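PDB 3FK8: disulphide isomerase from Xylella fastidiosa, which probably acts as a thioredoxin-fold disulphide isomerase, rearranging protein disulphide bonds through a CxxC motif at the start of a helix. Local coordinates for residues 15-20 and 65-70; 33-38 and 93-98; 40-45 and 115-120; 54-59 and 122-127. All coordinates share one frame; numbering follows the deposited sequence. Where two conformers were deposited one is given.

Interaction 1. Residues 15-20 and 65-70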
loop_
_atom_site.group_PDB
_atom_site.type_symbol
_atom_site.label_atom_id
_atom_site.label_comp_id
_atom_site.label_asym_id
_atom_site.label_seq_id
_atom_site.Cartn_x
_atom_site.Cartn_y
_atom_site.Cartn_z
ATOM N N TRP A 15 3.635 2.362 12.879
ATOM C CA TRP A 15 3.763 3.816 12.987
ATOM C C TRP A 15 5.191 4.305 12.741
ATOM O O TRP A 15 5.408 5.306 12.054
ATOM C CB TRP A 15 3.326 4.332 14.357
ATOM C CG TRP A 15 1.827 4.478 14.464
ATOM C CD1 TRP A 15 0.953 3.603 15.042
ATOM C CD2 TRP A 15 1.053 5.573 13.981
ATOM N NE1 TRP A 15 -0.328 4.087 14.934
ATOM C CE2 TRP A 15 -0.292 5.316 14.320
ATOM C CE3 TRP A 15 1.373 6.760 13.299
ATOM C CZ2 TRP A 15 -1.347 6.210 13.978
ATOM C CZ3 TRP A 15 0.307 7.643 12.936
ATOM C CH2 TRP A 15 -1.025 7.353 13.291
ATOM N N THR A 16 6.155 3.576 13.313
ATOM C CA THR A 16 7.570 3.911 13.094
ATOM C C THR A 16 7.928 3.773 11.633
ATOM O O THR A 16 8.536 4.691 11.059
ATOM C CB THR A 16 8.475 3.100 13.986
ATOM O OG1 THR A 16 8.148 3.422 15.333
ATOM C CG2 THR A 16 9.924 3.529 13.793
ATOM N N GLN A 17 7.476 2.674 11.016
ATOM C CA GLN A 17 7.742 2.439 9.592
ATOM C C GLN A 17 7.140 3.515 8.712
ATOM O O GLN A 17 7.790 3.965 7.771
ATOM C CB GLN A 17 7.309 1.057 9.133
ATOM C CG GLN A 17 8.186 -0.016 9.774
ATOM C CD GLN A 17 7.983 -1.399 9.226
ATOM O OE1 GLN A 17 6.903 -1.726 8.739
ATOM N NE2 GLN A 17 9.018 -2.258 9.342
ATOM N N VAL A 18 5.912 3.943 9.023
ATOM C CA VAL A 18 5.292 4.990 8.225
ATOM C C VAL A 18 6.050 6.315 8.431
ATOM O O VAL A 18 6.315 7.037 7.496
ATOM C CB VAL A 18 3.811 5.137 8.599
ATOM C CG1 VAL A 18 3.199 6.382 7.990
ATOM C CG2 VAL A 18 3.033 3.902 8.143
ATOM N N LYS A 19 6.433 6.609 9.675
ATOM C CA LYS A 19 7.179 7.833 9.957
ATOM C C LYS A 19 8.480 7.869 9.137
ATOM O O LYS A 19 8.825 8.895 8.524
ATOM C CB LYS A 19 7.447 7.992 11.462
ATOM C CG LYS A 19 7.984 9.360 11.861
ATOM C CD LYS A 19 7.985 9.515 13.401
ATOM C CE LYS A 19 8.684 10.795 13.809
ATOM N NZ LYS A 19 8.793 10.846 15.280
ATOM N N LYS A 20 9.185 6.735 9.149
ATOM C CA LYS A 20 10.452 6.588 8.425
ATOM C C LYS A 20 10.285 6.708 6.895
ATOM O O LYS A 20 11.156 7.261 6.223
ATOM C CB LYS A 20 11.084 5.246 8.766
ATOM C CG LYS A 20 12.356 4.937 7.982
ATOM C CD LYS A 20 12.792 3.503 8.256
ATOM C CE LYS A 20 14.057 3.131 7.520
ATOM N NZ LYS A 20 15.242 3.731 8.139
ATOM N N GLU A 65 7.985 6.015 -2.089
ATOM C CA GLU A 65 8.459 5.270 -0.914
ATOM C C GLU A 65 7.297 4.373 -0.543
ATOM O O GLU A 65 6.145 4.723 -0.849
ATOM C CB GLU A 65 8.787 6.236 0.221
ATOM C CG GLU A 65 9.971 7.187 -0.098
ATOM C CD GLU A 65 11.279 6.471 -0.346
ATOM O OE1 GLU A 65 11.569 5.448 0.324
ATOM O OE2 GLU A 65 12.031 6.917 -1.252
ATOM N N VAL A 66 7.544 3.188 -0.024
ATOM C CA VAL A 66 6.423 2.232 0.194
ATOM C C VAL A 66 6.497 1.623 1.590
ATOM O O VAL A 66 7.583 1.287 2.091
ATOM C CB VAL A 66 6.516 1.054 -0.762
ATOM C CG1 VAL A 66 5.356 0.074 -0.569
ATOM C CG2 VAL A 66 6.565 1.499 -2.187
ATOM N N VAL A 67 5.333 1.494 2.226
ATOM C CA VAL A 67 5.186 0.817 3.530
ATOM C C VAL A 67 3.988 -0.093 3.457
ATOM O O VAL A 67 2.916 0.360 3.057
ATOM C CB VAL A 67 4.933 1.792 4.708
ATOM C CG1 VAL A 67 4.704 1.040 6.039
ATOM C CG2 VAL A 67 6.075 2.763 4.853
ATOM N N LYS A 68 4.163 -1.352 3.874
ATOM C CA LYS A 68 3.050 -2.301 4.024
ATOM C C LYS A 68 2.588 -2.342 5.451
ATOM O O LYS A 68 3.450 -2.493 6.328
ATOM C CB LYS A 68 3.428 -3.694 3.546
ATOM C CG LYS A 68 3.332 -3.850 2.020
ATOM C CD LYS A 68 3.625 -5.293 1.587
ATOM C CE LYS A 68 5.113 -5.493 1.399
ATOM N NZ LYS A 68 5.482 -6.857 0.855
ATOM N N ILE A 69 1.298 -2.143 5.696
ATOM C CA ILE A 69 0.732 -2.097 7.038
ATOM C C ILE A 69 -0.210 -3.297 7.222
ATOM O O ILE A 69 -1.244 -3.409 6.531
ATOM C CB ILE A 69 -0.052 -0.773 7.292
ATOM C CG1 ILE A 69 0.944 0.376 7.140
ATOM C CG2 ILE A 69 -0.666 -0.779 8.634
ATOM C CD1 ILE A 69 0.397 1.607 6.634
ATOM N N ASP A 70 0.164 -4.202 8.121
ATOM C CA ASP A 70 -0.673 -5.338 8.486
ATOM C C ASP A 70 -1.897 -4.888 9.274
ATOM O O ASP A 70 -1.765 -4.229 10.285
ATOM C CB ASP A 70 0.163 -6.276 9.365
ATOM C CG ASP A 70 -0.633 -7.491 9.805
ATOM O OD1 ASP A 70 -1.469 -7.973 9.046
ATOM O OD2 ASP A 70 -0.358 -7.975 10.920
HETATM O O HOH W 1 4.242 -1.752 8.892
#

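Interaction 2. Residues 33-38 and 93-98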
loop_
_atom_site.group_PDB
_atom_site.type_symbol
_atom_site.label_atom_id
_atom_site.label_comp_id
_atom_site.label_asym_id
_atom_site.label_seq_id
_atom_site.Cartn_x
_atom_site.Cartn_y
_atom_site.Cartn_z
ATOM N N LEU A 33 3.553 5.507 -0.572
ATOM C CA LEU A 33 2.453 4.596 -0.766
ATOM C C LEU A 33 2.306 3.713 0.469
ATOM O O LEU A 33 3.222 2.988 0.835
ATOM C CB LEU A 33 2.817 3.746 -1.954
ATOM C CG LEU A 33 1.871 2.697 -2.406
ATOM C CD1 LEU A 33 0.578 3.370 -2.885
ATOM C CD2 LEU A 33 2.468 1.836 -3.525
ATOM N N LEU A 34 1.174 3.853 1.129
ATOM C CA LEU A 34 0.825 2.984 2.252
ATOM C C LEU A 34 -0.119 1.880 1.741
ATOM O O LEU A 34 -1.166 2.194 1.160
ATOM C CB LEU A 34 0.101 3.779 3.306
ATOM C CG LEU A 34 0.767 5.014 3.884
ATOM C CD1 LEU A 34 -0.027 5.644 5.015
ATOM C CD2 LEU A 34 2.182 4.692 4.333
ATOM N N VAL A 35 0.281 0.634 1.938
ATOM C CA VAL A 35 -0.501 -0.506 1.456
ATOM C C VAL A 35 -1.013 -1.260 2.649
ATOM O O VAL A 35 -0.228 -1.839 3.420
ATOM C CB VAL A 35 0.316 -1.460 0.545
ATOM C CG1 VAL A 35 -0.596 -2.509 -0.030
ATOM C CG2 VAL A 35 1.051 -0.652 -0.546
ATOM N N PHE A 36 -2.331 -1.198 2.859
ATOM C CA PHE A 36 -2.979 -1.876 4.006
ATOM C C PHE A 36 -3.508 -3.236 3.573
ATOM O O PHE A 36 -4.251 -3.340 2.596
ATOM C CB PHE A 36 -4.145 -1.035 4.492
ATOM C CG PHE A 36 -3.753 0.267 5.129
ATOM C CD1 PHE A 36 -3.706 0.376 6.535
ATOM C CD2 PHE A 36 -3.435 1.391 4.364
ATOM C CE1 PHE A 36 -3.347 1.598 7.126
ATOM C CE2 PHE A 36 -3.087 2.608 4.989
ATOM C CZ PHE A 36 -3.052 2.703 6.321
ATOM N N GLY A 37 -3.184 -4.288 4.321
ATOM C CA GLY A 37 -3.622 -5.615 3.931
ATOM C C GLY A 37 -3.251 -6.609 5.006
ATOM O O GLY A 37 -2.907 -6.234 6.144
ATOM N N ALA A 38 -3.287 -7.895 4.666
ATOM C CA ALA A 38 -2.965 -8.924 5.633
ATOM C C ALA A 38 -2.585 -10.172 4.865
ATOM O O ALA A 38 -3.015 -10.392 3.724
ATOM C CB ALA A 38 -4.133 -9.218 6.555
ATOM N N PRO A 93 -6.895 -5.465 -0.368
ATOM C CA PRO A 93 -5.901 -4.433 -0.043
ATOM C C PRO A 93 -6.408 -3.065 -0.358
ATOM O O PRO A 93 -7.258 -2.892 -1.221
ATOM C CB PRO A 93 -4.704 -4.812 -0.940
ATOM C CG PRO A 93 -5.360 -5.510 -2.113
ATOM C CD PRO A 93 -6.502 -6.282 -1.528
ATOM N N ALA A 94 -5.908 -2.076 0.358
ATOM C CA ALA A 94 -6.264 -0.661 0.180
ATOM C C ALA A 94 -5.017 0.167 0.221
ATOM O O ALA A 94 -4.041 -0.212 0.849
ATOM C CB ALA A 94 -7.237 -0.218 1.247
ATOM N N VAL A 95 -5.020 1.300 -0.469
ATOM C CA VAL A 95 -3.828 2.132 -0.497
ATOM C C VAL A 95 -4.143 3.584 -0.136
ATOM O O VAL A 95 -5.271 4.060 -0.343
ATOM C CB VAL A 95 -2.975 2.019 -1.797
ATOM C CG1 VAL A 95 -2.527 0.512 -2.137
ATOM C CG2 VAL A 95 -3.736 2.493 -2.902
ATOM N N VAL A 96 -3.129 4.236 0.415
ATOM C CA VAL A 96 -3.127 5.686 0.627
ATOM C C VAL A 96 -1.869 6.215 -0.046
ATOM O O VAL A 96 -0.798 5.663 0.140
ATOM C CB VAL A 96 -3.116 6.057 2.139
ATOM C CG1 VAL A 96 -3.102 7.572 2.351
ATOM C CG2 VAL A 96 -4.273 5.434 2.832
ATOM N N VAL A 97 -1.995 7.310 -0.798
ATOM C CA VAL A 97 -0.829 7.993 -1.359
ATOM C C VAL A 97 -0.700 9.267 -0.512
ATOM O O VAL A 97 -1.649 10.055 -0.414
ATOM C CB VAL A 97 -1.077 8.386 -2.848
ATOM C CG1 VAL A 97 0.074 9.240 -3.410
ATOM C CG2 VAL A 97 -1.333 7.134 -3.698
ATOM N N VAL A 98 0.449 9.451 0.118
ATOM C CA VAL A 98 0.703 10.651 0.905
ATOM C C VAL A 98 1.754 11.452 0.136
ATOM O O VAL A 98 2.813 10.912 -0.232
ATOM C CB VAL A 98 1.242 10.263 2.313
ATOM C CG1 VAL A 98 1.406 11.483 3.244
ATOM C CG2 VAL A 98 0.288 9.219 2.940
#

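Interaction 3. Residues 40-45 and 115-120. With FMT (formic acid), chain B.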
loop_
_atom_site.group_PDB
_atom_site.type_symbol
_atom_site.label_atom_id
_atom_site.label_comp_id
_atom_site.label_asym_id
_atom_site.label_seq_id
_atom_site.Cartn_x
_atom_site.Cartn_y
_atom_site.Cartn_z
ATOM N N TRP A 40 -3.565 -13.285 5.260
ATOM C CA TRP A 40 -4.661 -14.222 4.985
ATOM C C TRP A 40 -5.415 -13.868 3.731
ATOM O O TRP A 40 -6.170 -14.700 3.239
ATOM C CB TRP A 40 -5.636 -14.312 6.179
ATOM C CG TRP A 40 -6.296 -13.036 6.490
ATOM C CD1 TRP A 40 -5.912 -12.121 7.473
ATOM C CD2 TRP A 40 -7.463 -12.465 5.851
ATOM N NE1 TRP A 40 -6.770 -11.043 7.450
ATOM C CE2 TRP A 40 -7.712 -11.202 6.463
ATOM C CE3 TRP A 40 -8.313 -12.882 4.816
ATOM C CZ2 TRP A 40 -8.791 -10.384 6.087
ATOM C CZ3 TRP A 40 -9.372 -12.081 4.452
ATOM C CH2 TRP A 40 -9.607 -10.836 5.078
ATOM N N CYS A 41 -5.282 -12.630 3.243
ATOM C CA CYS A 41 -6.124 -12.169 2.163
ATOM C C CYS A 41 -5.518 -12.444 0.793
ATOM O O CYS A 41 -4.417 -11.980 0.466
ATOM C CB CYS A 41 -6.330 -10.702 2.343
ATOM S SG CYS A 41 -7.262 -9.981 0.907
ATOM N N THR A 42 -6.218 -13.273 0.028
ATOM C CA THR A 42 -5.675 -13.713 -1.244
ATOM C C THR A 42 -5.524 -12.530 -2.207
ATOM O O THR A 42 -4.612 -12.531 -3.021
ATOM C CB THR A 42 -6.476 -14.917 -1.829
ATOM O OG1 THR A 42 -7.839 -14.536 -2.115
ATOM C CG2 THR A 42 -6.460 -16.024 -0.818
ATOM N N ASP A 43 -6.410 -11.509 -2.137
ATOM C CA ASP A 43 -6.211 -10.334 -2.965
ATOM C C ASP A 43 -4.987 -9.541 -2.589
ATOM O O ASP A 43 -4.251 -9.030 -3.441
ATOM C CB ASP A 43 -7.466 -9.477 -2.920
ATOM C CG ASP A 43 -8.651 -10.239 -3.449
ATOM O OD1 ASP A 43 -8.753 -10.405 -4.705
ATOM O OD2 ASP A 43 -9.457 -10.731 -2.647
ATOM N N CYS A 44 -4.684 -9.485 -1.283
ATOM C CA CYS A 44 -3.456 -8.820 -0.844
ATOM C C CYS A 44 -2.210 -9.564 -1.308
ATOM O O CYS A 44 -1.223 -8.936 -1.725
ATOM C CB CYS A 44 -3.410 -8.756 0.662
ATOM S SG CYS A 44 -4.701 -7.709 1.417
ATOM N N ARG A 45 -2.253 -10.904 -1.238
ATOM C CA ARG A 45 -1.124 -11.673 -1.713
ATOM C C ARG A 45 -0.930 -11.497 -3.220
ATOM O O ARG A 45 0.184 -11.382 -3.707
ATOM C CB ARG A 45 -1.288 -13.152 -1.374
ATOM C CG ARG A 45 -1.326 -13.414 0.164
ATOM C CD ARG A 45 -1.163 -14.899 0.563
ATOM N NE ARG A 45 -2.130 -15.763 -0.133
ATOM C CZ ARG A 45 -3.335 -16.117 0.325
ATOM N NH1 ARG A 45 -3.780 -15.692 1.496
ATOM N NH2 ARG A 45 -4.107 -16.930 -0.391
ATOM N N ASN A 115 -10.446 -6.638 -5.385
ATOM C CA ASN A 115 -10.435 -7.856 -6.204
ATOM C C ASN A 115 -9.128 -8.017 -6.947
ATOM O O ASN A 115 -9.115 -8.544 -8.064
ATOM C CB ASN A 115 -11.674 -7.906 -7.102
ATOM C CG ASN A 115 -12.889 -8.298 -6.283
ATOM O OD1 ASN A 115 -13.079 -9.479 -5.967
ATOM N ND2 ASN A 115 -13.688 -7.300 -5.879
ATOM N N ALA A 116 -8.013 -7.604 -6.324
ATOM C CA ALA A 116 -6.710 -7.659 -7.017
ATOM C C ALA A 116 -6.344 -9.070 -7.499
ATOM O O ALA A 116 -5.614 -9.188 -8.476
ATOM C CB ALA A 116 -5.611 -7.101 -6.121
ATOM N N ARG A 117 -6.836 -10.139 -6.872
ATOM C CA ARG A 117 -6.521 -11.490 -7.392
ATOM C C ARG A 117 -7.038 -11.733 -8.811
ATOM O O ARG A 117 -6.559 -12.647 -9.466
ATOM C CB ARG A 117 -6.995 -12.597 -6.422
ATOM C CG ARG A 117 -8.446 -12.918 -6.621
ATOM C CD ARG A 117 -9.036 -13.489 -5.286
ATOM N NE ARG A 117 -10.444 -13.808 -5.515
ATOM C CZ ARG A 117 -11.439 -12.906 -5.606
ATOM N NH1 ARG A 117 -11.217 -11.582 -5.404
ATOM N NH2 ARG A 117 -12.677 -13.368 -5.912
ATOM N N LYS A 118 -8.025 -10.949 -9.255
ATOM C CA LYS A 118 -8.632 -11.075 -10.565
ATOM C C LYS A 118 -8.007 -10.092 -11.543
ATOM O O LYS A 118 -8.309 -10.174 -12.734
ATOM C CB LYS A 118 -10.133 -10.772 -10.478
ATOM C CG LYS A 118 -10.984 -11.738 -9.651
ATOM C CD LYS A 118 -10.780 -13.200 -10.042
ATOM C CE LYS A 118 -11.618 -14.213 -9.250
ATOM N NZ LYS A 118 -11.491 -15.649 -9.781
HETATM N N MSE A 119 -7.209 -9.136 -11.065
HETATM C CA MSE A 119 -6.632 -8.119 -11.929
HETATM C C MSE A 119 -5.438 -8.668 -12.673
HETATM O O MSE A 119 -4.725 -9.551 -12.183
HETATM C CB MSE A 119 -6.286 -6.900 -11.087
HETATM C CG MSE A 119 -7.514 -6.203 -10.555
HETATM SE SE MSE A 119 -7.044 -4.615 -9.464
HETATM C CE MSE A 119 -6.336 -3.523 -10.911
ATOM N N SER A 120 -5.228 -8.167 -13.871
ATOM C CA SER A 120 -4.027 -8.538 -14.618
ATOM C C SER A 120 -2.850 -7.706 -14.148
ATOM O O SER A 120 -3.014 -6.648 -13.501
ATOM C CB SER A 120 -4.255 -8.288 -16.107
ATOM O OG SER A 120 -4.384 -6.913 -16.357
HETATM C C FMT B . -9.534 -13.710 1.187
HETATM O O1 FMT B . -8.749 -14.675 1.235
HETATM O O2 FMT B . -9.410 -12.694 0.481
#

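Interaction 4. Residues 54-59 and 122-127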
loop_
_atom_site.group_PDB
_atom_site.type_symbol
_atom_site.label_atom_id
_atom_site.label_comp_id
_atom_site.label_asym_id
_atom_site.label_seq_id
_atom_site.Cartn_x
_atom_site.Cartn_y
_atom_site.Cartn_z
ATOM N N GLN A 54 9.099 -7.367 -12.536
ATOM C CA GLN A 54 10.112 -6.426 -12.930
ATOM C C GLN A 54 9.537 -5.072 -13.387
ATOM O O GLN A 54 10.016 -4.017 -12.982
ATOM C CB GLN A 54 10.988 -7.065 -14.021
ATOM C CG GLN A 54 12.317 -6.433 -14.086
ATOM C CD GLN A 54 13.360 -7.257 -14.805
ATOM O OE1 GLN A 54 13.069 -8.158 -15.581
ATOM N NE2 GLN A 54 14.608 -6.922 -14.544
ATOM N N LYS A 55 8.523 -5.121 -14.249
ATOM C CA LYS A 55 7.907 -3.861 -14.759
ATOM C C LYS A 55 7.295 -3.051 -13.616
ATOM O O LYS A 55 7.505 -1.842 -13.483
ATOM C CB LYS A 55 6.829 -4.151 -15.802
ATOM C CG LYS A 55 6.128 -2.963 -16.336
ATOM C CD LYS A 55 5.294 -3.324 -17.572
ATOM C CE LYS A 55 4.532 -2.089 -18.075
ATOM N NZ LYS A 55 3.901 -2.428 -19.385
ATOM N N ASN A 56 6.575 -3.735 -12.750
ATOM C CA ASN A 56 5.865 -3.024 -11.722
ATOM C C ASN A 56 6.807 -2.545 -10.610
ATOM O O ASN A 56 6.620 -1.470 -10.050
ATOM C CB ASN A 56 4.710 -3.863 -11.166
ATOM C CG ASN A 56 3.627 -4.109 -12.189
ATOM O OD1 ASN A 56 3.639 -3.499 -13.266
ATOM N ND2 ASN A 56 2.655 -4.993 -11.857
ATOM N N THR A 57 7.814 -3.343 -10.272
ATOM C CA THR A 57 8.848 -2.954 -9.274
ATOM C C THR A 57 9.501 -1.655 -9.723
ATOM O O THR A 57 9.740 -0.775 -8.901
ATOM C CB THR A 57 10.004 -3.997 -9.164
ATOM O OG1 THR A 57 9.511 -5.139 -8.502
ATOM C CG2 THR A 57 11.200 -3.453 -8.340
ATOM N N ALA A 58 9.837 -1.555 -11.014
ATOM C CA ALA A 58 10.530 -0.392 -11.503
ATOM C C ALA A 58 9.642 0.816 -11.396
ATOM O O ALA A 58 10.104 1.875 -10.972
ATOM C CB ALA A 58 10.962 -0.592 -12.985
ATOM N N LEU A 59 8.361 0.679 -11.768
ATOM C CA LEU A 59 7.418 1.815 -11.634
ATOM C C LEU A 59 7.317 2.294 -10.188
ATOM O O LEU A 59 7.441 3.516 -9.903
ATOM C CB LEU A 59 6.062 1.361 -12.080
ATOM C CG LEU A 59 4.975 2.426 -11.931
ATOM C CD1 LEU A 59 5.093 3.546 -12.953
ATOM C CD2 LEU A 59 3.542 1.827 -11.996
ATOM N N GLN A 122 -1.148 -5.874 -16.070
ATOM C CA GLN A 122 -1.287 -4.616 -16.755
ATOM C C GLN A 122 -2.328 -3.718 -16.033
ATOM O O GLN A 122 -2.144 -2.497 -15.933
ATOM C CB GLN A 122 -1.750 -4.835 -18.205
ATOM C CG GLN A 122 -1.787 -3.490 -18.983
ATOM C CD GLN A 122 -0.414 -2.878 -19.150
ATOM O OE1 GLN A 122 0.526 -3.549 -19.570
ATOM N NE2 GLN A 122 -0.279 -1.635 -18.893
ATOM N N GLY A 123 -3.430 -4.314 -15.519
ATOM C CA GLY A 123 -4.425 -3.541 -14.753
ATOM C C GLY A 123 -3.788 -2.955 -13.497
ATOM O O GLY A 123 -4.055 -1.809 -13.163
ATOM N N ILE A 124 -2.931 -3.734 -12.827
ATOM C CA ILE A 124 -2.265 -3.251 -11.638
ATOM C C ILE A 124 -1.261 -2.144 -12.003
ATOM O O ILE A 124 -1.225 -1.069 -11.373
ATOM C CB ILE A 124 -1.654 -4.444 -10.842
ATOM C CG1 ILE A 124 -2.822 -5.221 -10.250
ATOM C CG2 ILE A 124 -0.664 -3.970 -9.757
ATOM C CD1 ILE A 124 -2.435 -6.589 -9.717
ATOM N N TYR A 125 -0.470 -2.383 -13.059
ATOM C CA TYR A 125 0.420 -1.361 -13.553
ATOM C C TYR A 125 -0.343 -0.067 -13.846
ATOM O O TYR A 125 0.065 1.010 -13.395
ATOM C CB TYR A 125 1.154 -1.861 -14.809
ATOM C CG TYR A 125 2.065 -0.788 -15.378
ATOM C CD1 TYR A 125 3.377 -0.659 -14.927
ATOM C CD2 TYR A 125 1.591 0.142 -16.319
ATOM C CE1 TYR A 125 4.229 0.353 -15.440
ATOM C CE2 TYR A 125 2.402 1.140 -16.821
ATOM C CZ TYR A 125 3.722 1.252 -16.372
ATOM O OH TYR A 125 4.557 2.233 -16.875
ATOM N N ASP A 126 -1.463 -0.174 -14.562
ATOM C CA ASP A 126 -2.180 1.029 -14.995
ATOM C C ASP A 126 -2.689 1.797 -13.765
ATOM O O ASP A 126 -2.723 3.048 -13.753
ATOM C CB ASP A 126 -3.347 0.686 -15.908
ATOM C CG ASP A 126 -2.912 0.264 -17.300
ATOM O OD1 ASP A 126 -1.733 0.466 -17.654
ATOM O OD2 ASP A 126 -3.772 -0.305 -17.983
ATOM N N PHE A 127 -3.155 1.065 -12.753
ATOM C CA PHE A 127 -3.679 1.707 -11.545
ATOM C C PHE A 127 -2.588 2.591 -10.917
ATOM O O PHE A 127 -2.813 3.769 -10.583
ATOM C CB PHE A 127 -4.140 0.633 -10.550
ATOM C CG PHE A 127 -4.643 1.226 -9.260
ATOM C CD1 PHE A 127 -5.980 1.540 -9.125
ATOM C CD2 PHE A 127 -3.765 1.498 -8.214
ATOM C CE1 PHE A 127 -6.451 2.139 -7.945
ATOM C CE2 PHE A 127 -4.229 2.097 -7.012
ATOM C CZ PHE A 127 -5.542 2.394 -6.898
HETATM O O HOH W 2 2.145 -0.295 -20.131
#

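Interaction 1. Residues 15-20 and 65-70
Val18 lies across from Val67 where helix 15-20 runs nearly antiparallel to strand 65-70, at 169°, with the axes 8.4 Å apart at their closest. Val18 does its touching with one methyl, CG2. Val18 CG2 sits 3.9 Å from Val67 CG1 and 3.8 Å from Ile69 CD1, so it bridges two residues whose side chains leave the same side of the strand. Val18 crosses both of them at about a right angle. Both methyls of Val67 also meet Gln17: Val67 CG1 lies 4.0 Å from Gln17 CB, and Val67 CG2 lies 3.6 Å from the backbone O of Gln17. No direct hydrogen bond joins the segments. One water does it instead: it donates to OE1 of Gln17 at 2.7 Å and to O of Lys68 at 2.8 Å. Gln17 CG is anti to its own carbonyl carbon (chi1 -68°), and the extended chain beyond it carries the amide to this water. The amine of Lys68 is engaged by a salt bridge to Asp48. The helix thus covers one face of an outer strand of the thioredoxin-like sheet. Leu34 of neighbouring strand 32-37 and Leu80 of helix 78-83 also pack on Val18.

Interaction 2. Residues 33-38 and 93-98
Leu34 and Phe36 pair with Val96 and Ala94 through four backbone hydrogen bonds between antiparallel strands. Leu34 N donates to Val96 O at 2.9 Å, and Val96 N returns a bond of 2.9 Å to Leu34 O. The next ring is closed by Phe36 N to Ala94 O, 2.8 Å, and Ala94 N to Phe36 O, 3.1 Å. All four are fairly straight, with angles at the hydrogen of 161° or more. Three of these carbonyls have a second, weaker partner: Leu34 O meets CA of Val95 at 3.1 Å, Phe36 O meets CA of Pro93, and Val96 O meets CA of Leu33. Leu33, Val35 and Gly37 bond through their backbones to strand 65-70 on the other side. Val95 N is taken by OG1 of Thr108.

The side chains fill both faces of the sheet. On one, Phe36 CE2 reaches Val96 CG2 at 3.7 Å, and the edge of the ring lies near Ala94 O. On the other, Leu33 CD1 rests 4.0 Å from Val95 CB. Pro93, preceded by a cis peptide bond, is the cis-proline characteristic of the thioredoxin fold, and it touches Cys44. The pair forms the centre of the sheet. Strand 65-70 flanks strand 32-37, strand 104-107 flanks strand 94-98, and helix 14-28 packs on Leu34 and Val98.

Interaction 3. Residues 40-45 and 115-120
Asp43 and Arg117 form the tight part of this contact. One carboxylate oxygen, Asp43 OD1, takes two donors from the same arginine. Arg117 N donates to the anti lone pair of Asp43 OD1 at 2.9 Å. Arg117 NH1 donates to the syn lone pair of Asp43 OD1 at 2.8 Å, in a nearly straight bond (170°) that is also a salt bridge. OD1 lies in the guanidinium plane, but the carboxylate itself is turned 88° from that plane, so the ion pair is single rather than two-pronged. Arg117 CG stands between its backbone N and carbonyl carbon (chi1 83°), which folds the chain back over OD1. A further bond, from Arg117 NH1 to Asn115 OD1 at 2.9 Å, holds the guanidinium from the same segment. Beside this, Ala116 CB packs against Asp43 O at 3.6 Å. Asp43 is buried, and Arg117 supplies both donors to OD1.

The outer side is looser. Thr42 OG1 only brushes Arg117 CD at 3.5 Å, and both residues are exposed. Here a formate, probably from the crystallisation liquor, lies by the helix start. Thr42 N donates to O1 of the formate at 3.1 Å, while the bond to O2 is weak.

Cys41 is the N-cap of the helix: Cys41 SG accepts from Cys44 N at 3.4 Å. With Cys44 it makes a CxxC of thioredoxin type, consistent with a redox site. Helix 42-51 starts here, just after strand 32-37. Segment 115-120 leads into helix 121-132, and Leu47 and Ala46 of helix 42-51 extend the contact along it.

Interaction 4. Residues 54-59 and 122-127
Lys55 lies over one face of Tyr125, where two helices run almost parallel, 9° apart. Its CG is anti to the backbone N (chi1 178°), and the chain stays extended to the tip. From CB the chain heads toward the other helix. Lys55 CG comes 3.9 Å from Tyr125 CD1 and CE1. Lys55 CE sits over the centre of the ring, 3.6 Å from the Tyr125 ring centroid, in a CH-pi contact. Lys55 NZ follows above the same face, 4.5 Å from the Tyr125 ring centroid and almost on the ring normal, a cation-pi contact. Lys55 NZ also gives a bond to a water at 2.9 Å. That water accepts from Gln122 NE2 as well, which in turn bonds Asp126 OD1.

The ring has other neighbours. Asn56 OD1 lies at the edge of the ring, 3.3 Å from Tyr125 CD1, with the amide plane turned 25° from the ring. Asn56 ND2 is held by Ser50 O. Leu59 CD2 packs 3.8 Å from Tyr125 CE1. Lysine and water mark the outer side, whereas Asn56 and Leu59 are buried.

This is plain helix-helix packing. It joins helix 54-63 to the C-terminal helix 121-132. Helix 42-51 completes the group, with its Leu47, Ser50 and Leu51 against Ile124.

How the interactions relate
Interactions 1 and 2 are the buried contacts. Interaction 2 is wholly so, and it is the one contact here built on direct backbone hydrogen bonds between the segments. Interaction 1 shares its sheet, since strands 65-70 and 32-37 are neighbours, but adds a helix through methyl packing and a single water. Interactions 3 and 4 are only partly buried and use more polar chemistry, an ion pair between a buried aspartate and an exposed arginine in one and a lysine over a tyrosine in the other. They lie across the chain's centre from interaction 1. Interaction 3 touches interaction 2 where Cys44 meets Gly37 and Pro93. It meets interaction 4 through Met119, a selenomethionine, against Ile124.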